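Local coordinates for viral structural protein 4 (Bombyx mori cytoplasmic polyhedrosis virus, PDB 6TZ0), which binds GTP at a site consistent with a P-loop NTPase domain and probably works alongside the viral RNA-dependent RNA polymerase, at residues Tyr48-His59 with Ala137-Phe148; Tyr417-Leu425 with Val526-Tyr534. All coordinates share one frame; numbering follows the deposited sequence.

Contact 1 (Tyr48-His59 with Ala137-Phe148); sequences YASLIHSMLAKH and ALTEMSTLIESF
Phe-148 fills the hollow between Tyr-48 and Ile-52, one turn apart on helix 41-60. The rings of Tyr-48 and Phe-148 form an offset stack, centroids 4.1 Å apart and planes 12° from parallel, and the two side chains run past each other in opposite directions. CB of Tyr-48 also sits over the Phe-148 face in a CH-pi contact, while CD1 of Ile-52 meets the ring's edge. Next along the antiparallel pair, Leu-144 spreads its two methyls: CD2 rests on CG1 of Ile-52 and CD1 on CE of Met-55. The thioether of Met-141, bent at chi2 and chi3, pushes its CE into a notch between Met-55 CG and Leu-56 CD2, 3.7 Å from each. Glu-140 reaches out fully extended, CG opposite the backbone N (chi1 -176°), and its carboxylate lies between Lys-58 and His-59. OE2 pairs with NZ of Lys-58 in a salt bridge, modelled very short, while OE1 faces CE1 at the edge of the His-59 ring. CB of Ala-137 is the bump under that imidazole, 3.7 Å from its centroid and over one face. The segment axes approach to 11.0 Å at 175°, a spacing filled by these long side chains. Helix 70-79 packs on both partners, through Ile-52, Ala-137 and Met-141, and helix 170-176 closes over Leu-56.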
loop_
_atom_site.group_PDB
_atom_site.type_symbol
_atom_site.label_atom_id
_atom_site.label_comp_id
_atom_site.label_asym_id
_atom_site.label_seq_id
_atom_site.Cartn_x
_atom_site.Cartn_y
_atom_site.Cartn_z
ATOM N N TYR B 48 14.783 -29.870 -39.911
ATOM C CA TYR B 48 14.226 -28.536 -40.110
ATOM C C TYR B 48 13.930 -27.863 -38.778
ATOM O O TYR B 48 14.220 -26.674 -38.592
ATOM C CB TYR B 48 12.951 -28.621 -40.944
ATOM C CG TYR B 48 13.143 -29.071 -42.373
ATOM C CD1 TYR B 48 14.395 -29.058 -42.973
ATOM C CD2 TYR B 48 12.065 -29.514 -43.121
ATOM C CE1 TYR B 48 14.566 -29.470 -44.271
ATOM C CE2 TYR B 48 12.227 -29.931 -44.421
ATOM C CZ TYR B 48 13.478 -29.902 -44.990
ATOM O OH TYR B 48 13.647 -30.316 -46.287
ATOM N N ALA B 49 13.376 -28.624 -37.832
ATOM C CA ALA B 49 13.115 -28.087 -36.503
ATOM C C ALA B 49 14.402 -27.751 -35.759
ATOM O O ALA B 49 14.436 -26.770 -35.004
ATOM C CB ALA B 49 12.280 -29.075 -35.694
ATOM N N SER B 50 15.464 -28.537 -35.965
ATOM C CA SER B 50 16.754 -28.209 -35.359
ATOM C C SER B 50 17.313 -26.897 -35.902
ATOM O O SER B 50 17.841 -26.070 -35.139
ATOM C CB SER B 50 17.740 -29.347 -35.596
ATOM O OG SER B 50 19.015 -29.029 -35.080
ATOM N N LEU B 51 17.185 -26.683 -37.217
ATOM C CA LEU B 51 17.628 -25.426 -37.822
ATOM C C LEU B 51 16.819 -24.237 -37.311
ATOM O O LEU B 51 17.371 -23.148 -37.093
ATOM C CB LEU B 51 17.533 -25.519 -39.342
ATOM C CG LEU B 51 18.469 -26.496 -40.050
ATOM C CD1 LEU B 51 18.138 -26.576 -41.522
ATOM C CD2 LEU B 51 19.905 -26.078 -39.861
ATOM N N ILE B 52 15.515 -24.433 -37.096
ATOM C CA ILE B 52 14.681 -23.361 -36.558
ATOM C C ILE B 52 15.074 -23.033 -35.118
ATOM O O ILE B 52 15.117 -21.857 -34.737
ATOM C CB ILE B 52 13.189 -23.729 -36.687
ATOM C CG1 ILE B 52 12.772 -23.746 -38.152
ATOM C CG2 ILE B 52 12.297 -22.745 -35.979
ATOM C CD1 ILE B 52 11.389 -24.294 -38.366
ATOM N N HIS B 53 15.398 -24.054 -34.308
ATOM C CA HIS B 53 15.869 -23.807 -32.942
ATOM C C HIS B 53 17.165 -23.008 -32.917
ATOM O O HIS B 53 17.311 -22.078 -32.108
ATOM C CB HIS B 53 16.089 -25.115 -32.189
ATOM C CG HIS B 53 14.836 -25.765 -31.700
ATOM N ND1 HIS B 53 14.148 -26.703 -32.433
ATOM C CD2 HIS B 53 14.167 -25.634 -30.532
ATOM C CE1 HIS B 53 13.103 -27.116 -31.743
ATOM N NE2 HIS B 53 13.085 -26.474 -30.589
ATOM N N SER B 54 18.109 -23.353 -33.796
ATOM C CA SER B 54 19.380 -22.633 -33.842
ATOM C C SER B 54 19.186 -21.181 -34.269
ATOM O O SER B 54 19.763 -20.263 -33.667
ATOM C CB SER B 54 20.333 -23.339 -34.796
ATOM O OG SER B 54 20.587 -24.662 -34.368
ATOM N N MET B 55 18.346 -20.961 -35.287
ATOM C CA MET B 55 18.065 -19.610 -35.762
ATOM C C MET B 55 17.360 -18.775 -34.699
ATOM O O MET B 55 17.675 -17.592 -34.521
ATOM C CB MET B 55 17.225 -19.692 -37.035
ATOM C CG MET B 55 16.918 -18.375 -37.706
ATOM S SD MET B 55 18.339 -17.552 -38.409
ATOM C CE MET B 55 18.626 -18.575 -39.844
ATOM N N LEU B 56 16.428 -19.386 -33.959
ATOM C CA LEU B 56 15.718 -18.668 -32.902
ATOM C C LEU B 56 16.636 -18.289 -31.751
ATOM O O LEU B 56 16.513 -17.191 -31.199
ATOM C CB LEU B 56 14.552 -19.501 -32.382
ATOM C CG LEU B 56 13.285 -19.519 -33.221
ATOM C CD1 LEU B 56 12.315 -20.504 -32.641
ATOM C CD2 LEU B 56 12.692 -18.139 -33.202
ATOM N N ALA B 57 17.557 -19.181 -31.375
ATOM C CA ALA B 57 18.511 -18.845 -30.322
ATOM C C ALA B 57 19.444 -17.722 -30.755
ATOM O O ALA B 57 19.754 -16.823 -29.957
ATOM C CB ALA B 57 19.304 -20.084 -29.923
ATOM N N LYS B 58 19.863 -17.732 -32.028
ATOM C CA LYS B 58 20.702 -16.652 -32.545
ATOM C C LYS B 58 19.974 -15.313 -32.541
ATOM O O LYS B 58 20.551 -14.294 -32.149
ATOM C CB LYS B 58 21.182 -16.979 -33.956
ATOM C CG LYS B 58 22.065 -15.901 -34.554
ATOM C CD LYS B 58 22.553 -16.260 -35.938
ATOM C CE LYS B 58 21.441 -16.117 -36.958
ATOM N NZ LYS B 58 21.924 -16.324 -38.349
ATOM N N HIS B 59 18.704 -15.290 -32.959
ATOM C CA HIS B 59 17.990 -14.015 -32.969
ATOM C C HIS B 59 17.628 -13.549 -31.567
ATOM O O HIS B 59 17.541 -12.342 -31.327
ATOM C CB HIS B 59 16.715 -14.079 -33.805
ATOM C CG HIS B 59 16.950 -14.336 -35.256
ATOM N ND1 HIS B 59 17.748 -13.527 -36.033
ATOM C CD2 HIS B 59 16.402 -15.240 -36.098
ATOM C CE1 HIS B 59 17.741 -13.970 -37.275
ATOM N NE2 HIS B 59 16.927 -15.005 -37.343
ATOM N N ALA B 137 15.782 -9.854 -39.166
ATOM C CA ALA B 137 15.696 -11.195 -38.605
ATOM C C ALA B 137 14.498 -11.955 -39.153
ATOM O O ALA B 137 14.577 -13.167 -39.396
ATOM C CB ALA B 137 15.623 -11.107 -37.086
ATOM N N LEU B 138 13.384 -11.255 -39.370
ATOM C CA LEU B 138 12.212 -11.886 -39.958
ATOM C C LEU B 138 12.441 -12.260 -41.416
ATOM O O LEU B 138 11.922 -13.282 -41.867
ATOM C CB LEU B 138 10.997 -10.972 -39.816
ATOM C CG LEU B 138 10.488 -10.767 -38.389
ATOM C CD1 LEU B 138 9.387 -9.735 -38.352
ATOM C CD2 LEU B 138 10.006 -12.069 -37.791
ATOM N N THR B 139 13.232 -11.477 -42.158
ATOM C CA THR B 139 13.585 -11.876 -43.518
ATOM C C THR B 139 14.475 -13.108 -43.527
ATOM O O THR B 139 14.334 -13.972 -44.399
ATOM C CB THR B 139 14.281 -10.741 -44.264
ATOM O OG1 THR B 139 15.402 -10.273 -43.504
ATOM C CG2 THR B 139 13.327 -9.614 -44.560
ATOM N N GLU B 140 15.405 -13.199 -42.575
ATOM C CA GLU B 140 16.271 -14.373 -42.496
ATOM C C GLU B 140 15.477 -15.632 -42.150
ATOM O O GLU B 140 15.650 -16.685 -42.787
ATOM C CB GLU B 140 17.373 -14.111 -41.474
ATOM C CG GLU B 140 18.405 -15.197 -41.350
ATOM C CD GLU B 140 19.513 -14.815 -40.396
ATOM O OE1 GLU B 140 19.471 -13.686 -39.866
ATOM O OE2 GLU B 140 20.421 -15.640 -40.166
ATOM N N MET B 141 14.569 -15.526 -41.175
ATOM C CA MET B 141 13.687 -16.639 -40.840
ATOM C C MET B 141 12.742 -16.981 -41.989
ATOM O O MET B 141 12.428 -18.158 -42.201
ATOM C CB MET B 141 12.902 -16.306 -39.570
ATOM C CG MET B 141 11.992 -17.420 -39.074
ATOM S SD MET B 141 12.854 -18.887 -38.505
ATOM C CE MET B 141 13.345 -18.346 -36.882
ATOM N N SER B 142 12.325 -15.979 -42.768
ATOM C CA SER B 142 11.451 -16.226 -43.908
ATOM C C SER B 142 12.168 -16.986 -45.010
ATOM O O SER B 142 11.602 -17.923 -45.582
ATOM C CB SER B 142 10.909 -14.900 -44.431
ATOM O OG SER B 142 10.090 -15.105 -45.562
ATOM N N THR B 143 13.414 -16.613 -45.310
ATOM C CA THR B 143 14.163 -17.353 -46.319
ATOM C C THR B 143 14.524 -18.748 -45.841
ATOM O O THR B 143 14.707 -19.649 -46.665
ATOM C CB THR B 143 15.427 -16.598 -46.730
ATOM O OG1 THR B 143 16.270 -16.404 -45.591
ATOM C CG2 THR B 143 15.074 -15.260 -47.337
ATOM N N LEU B 144 14.638 -18.957 -44.527
ATOM C CA LEU B 144 14.886 -20.319 -44.062
ATOM C C LEU B 144 13.635 -21.189 -44.139
ATOM O O LEU B 144 13.708 -22.343 -44.568
ATOM C CB LEU B 144 15.472 -20.299 -42.648
ATOM C CG LEU B 144 15.786 -21.643 -41.987
ATOM C CD1 LEU B 144 17.117 -21.614 -41.337
ATOM C CD2 LEU B 144 14.790 -21.877 -40.891
ATOM N N ILE B 145 12.477 -20.658 -43.737
ATOM C CA ILE B 145 11.254 -21.461 -43.727
ATOM C C ILE B 145 10.716 -21.665 -45.142
ATOM O O ILE B 145 10.151 -22.724 -45.444
ATOM C CB ILE B 145 10.225 -20.818 -42.772
ATOM C CG1 ILE B 145 10.723 -20.925 -41.337
ATOM C CG2 ILE B 145 8.851 -21.470 -42.833
ATOM C CD1 ILE B 145 9.872 -20.193 -40.349
ATOM N N GLU B 146 10.934 -20.700 -46.043
ATOM C CA GLU B 146 10.468 -20.820 -47.421
ATOM C C GLU B 146 11.149 -21.964 -48.158
ATOM O O GLU B 146 10.518 -22.636 -48.980
ATOM C CB GLU B 146 10.713 -19.503 -48.154
ATOM C CG GLU B 146 10.168 -19.446 -49.559
ATOM C CD GLU B 146 10.465 -18.131 -50.238
ATOM O OE1 GLU B 146 11.131 -17.280 -49.614
ATOM O OE2 GLU B 146 10.036 -17.950 -51.396
ATOM N N SER B 147 12.414 -22.227 -47.851
ATOM C CA SER B 147 13.167 -23.266 -48.534
ATOM C C SER B 147 12.854 -24.667 -48.032
ATOM O O SER B 147 13.344 -25.634 -48.619
ATOM C CB SER B 147 14.662 -22.999 -48.394
ATOM O OG SER B 147 15.066 -23.084 -47.042
ATOM N N PHE B 148 12.071 -24.804 -46.963
ATOM C CA PHE B 148 11.703 -26.133 -46.495
ATOM C C PHE B 148 10.689 -26.787 -47.418
ATOM O O PHE B 148 10.704 -28.013 -47.568
ATOM C CB PHE B 148 11.133 -26.060 -45.080
ATOM C CG PHE B 148 12.146 -25.749 -44.017
ATOM C CD1 PHE B 148 13.505 -25.883 -44.261
ATOM C CD2 PHE B 148 11.731 -25.328 -42.765
ATOM C CE1 PHE B 148 14.425 -25.594 -43.283
ATOM C CE2 PHE B 148 12.646 -25.044 -41.786
ATOM C CZ PHE B 148 13.996 -25.185 -42.045
#

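Contact 2 (Tyr417-Leu425 with Val526-Tyr534); sequences YYEQKASEL and VQLFLRDTY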
loop_
_atom_site.group_PDB
_atom_site.type_symbol
_atom_site.label_atom_id
_atom_site.label_comp_id
_atom_site.label_asym_id
_atom_site.label_seq_id
_atom_site.Cartn_x
_atom_site.Cartn_y
_atom_site.Cartn_z
ATOM N N TYR B 417 -1.828 -33.166 27.227
ATOM C CA TYR B 417 -2.927 -32.439 27.856
ATOM C C TYR B 417 -4.180 -32.464 26.990
ATOM O O TYR B 417 -5.294 -32.677 27.494
ATOM C CB TYR B 417 -2.486 -31.003 28.133
ATOM C CG TYR B 417 -3.533 -30.123 28.763
ATOM C CD1 TYR B 417 -3.855 -30.252 30.103
ATOM C CD2 TYR B 417 -4.189 -29.151 28.017
ATOM C CE1 TYR B 417 -4.808 -29.446 30.682
ATOM C CE2 TYR B 417 -5.146 -28.341 28.589
ATOM C CZ TYR B 417 -5.447 -28.493 29.921
ATOM O OH TYR B 417 -6.399 -27.684 30.494
ATOM N N TYR B 418 -4.012 -32.263 25.681
ATOM C CA TYR B 418 -5.155 -32.253 24.780
ATOM C C TYR B 418 -5.769 -33.636 24.635
ATOM O O TYR B 418 -6.975 -33.751 24.396
ATOM C CB TYR B 418 -4.752 -31.718 23.411
ATOM C CG TYR B 418 -4.279 -30.291 23.419
ATOM C CD1 TYR B 418 -5.154 -29.257 23.714
ATOM C CD2 TYR B 418 -2.978 -29.970 23.066
ATOM C CE1 TYR B 418 -4.733 -27.950 23.711
ATOM C CE2 TYR B 418 -2.554 -28.667 23.045
ATOM C CZ TYR B 418 -3.435 -27.662 23.370
ATOM O OH TYR B 418 -3.015 -26.360 23.347
ATOM N N GLU B 419 -4.967 -34.690 24.797
ATOM C CA GLU B 419 -5.499 -36.046 24.763
ATOM C C GLU B 419 -6.397 -36.309 25.962
ATOM O O GLU B 419 -7.444 -36.951 25.832
ATOM C CB GLU B 419 -4.348 -37.047 24.716
ATOM C CG GLU B 419 -3.518 -36.924 23.459
ATOM C CD GLU B 419 -2.345 -37.875 23.423
ATOM O OE1 GLU B 419 -2.099 -38.567 24.432
ATOM O OE2 GLU B 419 -1.664 -37.927 22.379
ATOM N N GLN B 420 -6.018 -35.784 27.128
ATOM C CA GLN B 420 -6.843 -35.901 28.325
ATOM C C GLN B 420 -8.143 -35.122 28.182
ATOM O O GLN B 420 -9.217 -35.626 28.543
ATOM C CB GLN B 420 -6.050 -35.408 29.529
ATOM C CG GLN B 420 -4.844 -36.263 29.834
ATOM C CD GLN B 420 -3.931 -35.645 30.865
ATOM O OE1 GLN B 420 -4.145 -34.519 31.308
ATOM N NE2 GLN B 420 -2.890 -36.376 31.242
ATOM N N LYS B 421 -8.067 -33.902 27.639
ATOM C CA LYS B 421 -9.281 -33.108 27.461
ATOM C C LYS B 421 -10.213 -33.732 26.425
ATOM O O LYS B 421 -11.434 -33.768 26.625
ATOM C CB LYS B 421 -8.928 -31.675 27.070
ATOM C CG LYS B 421 -8.037 -30.965 28.072
ATOM C CD LYS B 421 -8.668 -30.857 29.450
ATOM C CE LYS B 421 -9.799 -29.858 29.482
ATOM N NZ LYS B 421 -10.315 -29.678 30.862
ATOM N N ALA B 422 -9.655 -34.280 25.342
ATOM C CA ALA B 422 -10.481 -34.928 24.330
ATOM C C ALA B 422 -11.067 -36.236 24.841
ATOM O O ALA B 422 -12.194 -36.589 24.484
ATOM C CB ALA B 422 -9.665 -35.167 23.063
ATOM N N SER B 423 -10.336 -36.957 25.698
ATOM C CA SER B 423 -10.870 -38.194 26.256
ATOM C C SER B 423 -12.015 -37.917 27.224
ATOM O O SER B 423 -13.020 -38.638 27.226
ATOM C CB SER B 423 -9.755 -38.977 26.945
ATOM O OG SER B 423 -10.247 -40.190 27.481
ATOM N N GLU B 424 -11.890 -36.861 28.035
ATOM C CA GLU B 424 -13.001 -36.460 28.896
ATOM C C GLU B 424 -14.195 -35.987 28.078
ATOM O O GLU B 424 -15.351 -36.254 28.436
ATOM C CB GLU B 424 -12.551 -35.362 29.854
ATOM C CG GLU B 424 -11.549 -35.819 30.887
ATOM C CD GLU B 424 -11.086 -34.690 31.778
ATOM O OE1 GLU B 424 -11.481 -33.533 31.523
ATOM O OE2 GLU B 424 -10.319 -34.955 32.727
ATOM N N LEU B 425 -13.925 -35.306 26.964
ATOM C CA LEU B 425 -14.989 -34.841 26.085
ATOM C C LEU B 425 -15.706 -36.006 25.412
ATOM O O LEU B 425 -16.914 -35.939 25.166
ATOM C CB LEU B 425 -14.395 -33.896 25.047
ATOM C CG LEU B 425 -15.347 -33.114 24.165
ATOM C CD1 LEU B 425 -16.141 -32.192 25.053
ATOM C CD2 LEU B 425 -14.564 -32.330 23.138
ATOM N N VAL B 526 -9.542 -41.600 20.897
ATOM C CA VAL B 526 -9.058 -40.245 21.112
ATOM C C VAL B 526 -8.106 -39.845 19.998
ATOM O O VAL B 526 -8.115 -38.702 19.531
ATOM C CB VAL B 526 -8.388 -40.163 22.493
ATOM C CG1 VAL B 526 -7.922 -38.751 22.799
ATOM C CG2 VAL B 526 -9.324 -40.682 23.559
ATOM N N GLN B 527 -7.306 -40.799 19.524
ATOM C CA GLN B 527 -6.361 -40.538 18.447
ATOM C C GLN B 527 -7.074 -40.251 17.134
ATOM O O GLN B 527 -6.705 -39.314 16.415
ATOM C CB GLN B 527 -5.421 -41.730 18.305
ATOM C CG GLN B 527 -4.507 -41.920 19.483
ATOM C CD GLN B 527 -3.492 -40.818 19.597
ATOM O OE1 GLN B 527 -2.906 -40.403 18.605
ATOM N NE2 GLN B 527 -3.290 -40.321 20.807
ATOM N N LEU B 528 -8.115 -41.024 16.820
ATOM C CA LEU B 528 -8.888 -40.775 15.606
ATOM C C LEU B 528 -9.674 -39.472 15.702
ATOM O O LEU B 528 -9.791 -38.732 14.712
ATOM C CB LEU B 528 -9.818 -41.952 15.346
ATOM C CG LEU B 528 -10.634 -41.916 14.060
ATOM C CD1 LEU B 528 -9.723 -41.894 12.855
ATOM C CD2 LEU B 528 -11.530 -43.117 14.017
ATOM N N PHE B 529 -10.188 -39.160 16.896
ATOM C CA PHE B 529 -10.915 -37.914 17.111
ATOM C C PHE B 529 -10.005 -36.703 16.950
ATOM O O PHE B 529 -10.387 -35.708 16.318
ATOM C CB PHE B 529 -11.558 -37.943 18.496
ATOM C CG PHE B 529 -12.346 -36.718 18.830
ATOM C CD1 PHE B 529 -13.541 -36.457 18.189
ATOM C CD2 PHE B 529 -11.912 -35.845 19.811
ATOM C CE1 PHE B 529 -14.271 -35.334 18.496
ATOM C CE2 PHE B 529 -12.642 -34.720 20.122
ATOM C CZ PHE B 529 -13.821 -34.467 19.466
ATOM N N LEU B 530 -8.782 -36.783 17.480
ATOM C CA LEU B 530 -7.841 -35.684 17.326
ATOM C C LEU B 530 -7.332 -35.564 15.901
ATOM O O LEU B 530 -7.085 -34.444 15.445
ATOM C CB LEU B 530 -6.671 -35.844 18.287
ATOM C CG LEU B 530 -7.045 -35.578 19.735
ATOM C CD1 LEU B 530 -5.878 -35.840 20.652
ATOM C CD2 LEU B 530 -7.518 -34.155 19.862
ATOM N N ARG B 531 -7.173 -36.690 15.193
ATOM C CA ARG B 531 -6.844 -36.645 13.772
ATOM C C ARG B 531 -7.902 -35.879 12.992
ATOM O O ARG B 531 -7.572 -35.035 12.153
ATOM C CB ARG B 531 -6.679 -38.067 13.215
ATOM C CG ARG B 531 -6.240 -38.136 11.742
ATOM C CD ARG B 531 -7.402 -38.339 10.770
ATOM N NE ARG B 531 -7.005 -38.148 9.384
ATOM C CZ ARG B 531 -7.857 -37.872 8.405
ATOM N NH1 ARG B 531 -9.146 -37.732 8.673
ATOM N NH2 ARG B 531 -7.420 -37.705 7.168
ATOM N N ASP B 532 -9.179 -36.166 13.250
ATOM C CA ASP B 532 -10.231 -35.510 12.479
ATOM C C ASP B 532 -10.381 -34.038 12.853
ATOM O O ASP B 532 -10.633 -33.198 11.981
ATOM C CB ASP B 532 -11.544 -36.258 12.653
ATOM C CG ASP B 532 -11.584 -37.550 11.879
ATOM O OD1 ASP B 532 -10.940 -37.631 10.818
ATOM O OD2 ASP B 532 -12.269 -38.484 12.330
ATOM N N THR B 533 -10.181 -33.701 14.132
ATOM C CA THR B 533 -10.197 -32.300 14.558
ATOM C C THR B 533 -9.059 -31.509 13.917
ATOM O O THR B 533 -9.267 -30.408 13.379
ATOM C CB THR B 533 -10.097 -32.228 16.079
ATOM O OG1 THR B 533 -11.166 -32.970 16.663
ATOM C CG2 THR B 533 -10.172 -30.791 16.560
ATOM N N TYR B 534 -7.845 -32.066 13.949
ATOM C CA TYR B 534 -6.697 -31.380 13.373
ATOM C C TYR B 534 -6.799 -31.291 11.861
ATOM O O TYR B 534 -6.351 -30.299 11.281
ATOM C CB TYR B 534 -5.409 -32.094 13.771
ATOM C CG TYR B 534 -5.072 -32.019 15.236
ATOM C CD1 TYR B 534 -5.579 -31.011 16.041
ATOM C CD2 TYR B 534 -4.269 -32.984 15.821
ATOM C CE1 TYR B 534 -5.273 -30.958 17.378
ATOM C CE2 TYR B 534 -3.966 -32.942 17.154
ATOM C CZ TYR B 534 -4.469 -31.929 17.929
ATOM O OH TYR B 534 -4.159 -31.884 19.263
#
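Ala-422 of helix 417-427 faces three side chains of helix 524-537 where these two helices of the parallel-sheet domain pack crosswise; the domain's Lys-355 to Ser-361 loop has the P-loop pattern and binds GTP in another structure of this protein. The axes come within 9.8 Å at 104°, so the close packing is confined to a short patch. There the CB of Ala-422 has CG1 of Val-526, CD2 of Phe-529 and CD2 of Leu-530 each at 4.0 Å, with the phenyl ring presenting its edge. Val-526 sets its two methyls on the helix surface between Glu-419, Ala-422 and Ser-423: CG1, anti to the backbone N at chi1 -177°, lies against the carbonyl oxygen of Glu-419, and CG2 lies on CB of Ser-423. Leu-530 and Glu-419 cross at about a right angle, CD1 of Leu-530 lying 3.8 Å from CG of Glu-419. This apolar patch is largely buried, and the nearest backbone approach is between Ser-423 CA and Val-526 CA, 5.8 Å apart.

Other approaches are looser, though still largely buried. Leu-425 reaches Phe-529 with CD2 only at 4.3 Å from CE2, and Tyr-534 brings its OH no nearer than 4.2 Å to CB of Tyr-418, while its ring stacks on His-490. The solvent side lies at partly exposed Glu-419 and Ser-423. Gln-527, whose chain bends at chi2, turns its amide back toward the Glu-419 carboxylate; the same side chain touches Lys-355 and lies close to Arg-520, both GTP-binding residues, although no GTP is bound to this chain here. The two flat groups stand 90° apart, and a weak hydrogen bond runs from NE2 of Gln-527 to OE2 of Glu-419, 3.3 Å long.

Overall arrangement
Contact 1 and contact 2 lie on opposite sides of the chain's centre, their own centres about 67 Å apart, and share no helix. Contact 1, which closes first along the chain, is the larger and only partly buried: its near-antiparallel helices lie side by side along several turns, mixing aromatic stacking, methionine packing and a salt bridge at an exposed margin. Contact 2 is smaller and more buried, a steep crossing built on aliphatic methyls and a phenyl edge, with one weak amide-carboxylate bond as its polar link. Their settings differ too: 48-59 with 137-148 lies away from the annotated sites, whereas 417-425 with 526-534 borders GTP-binding residues.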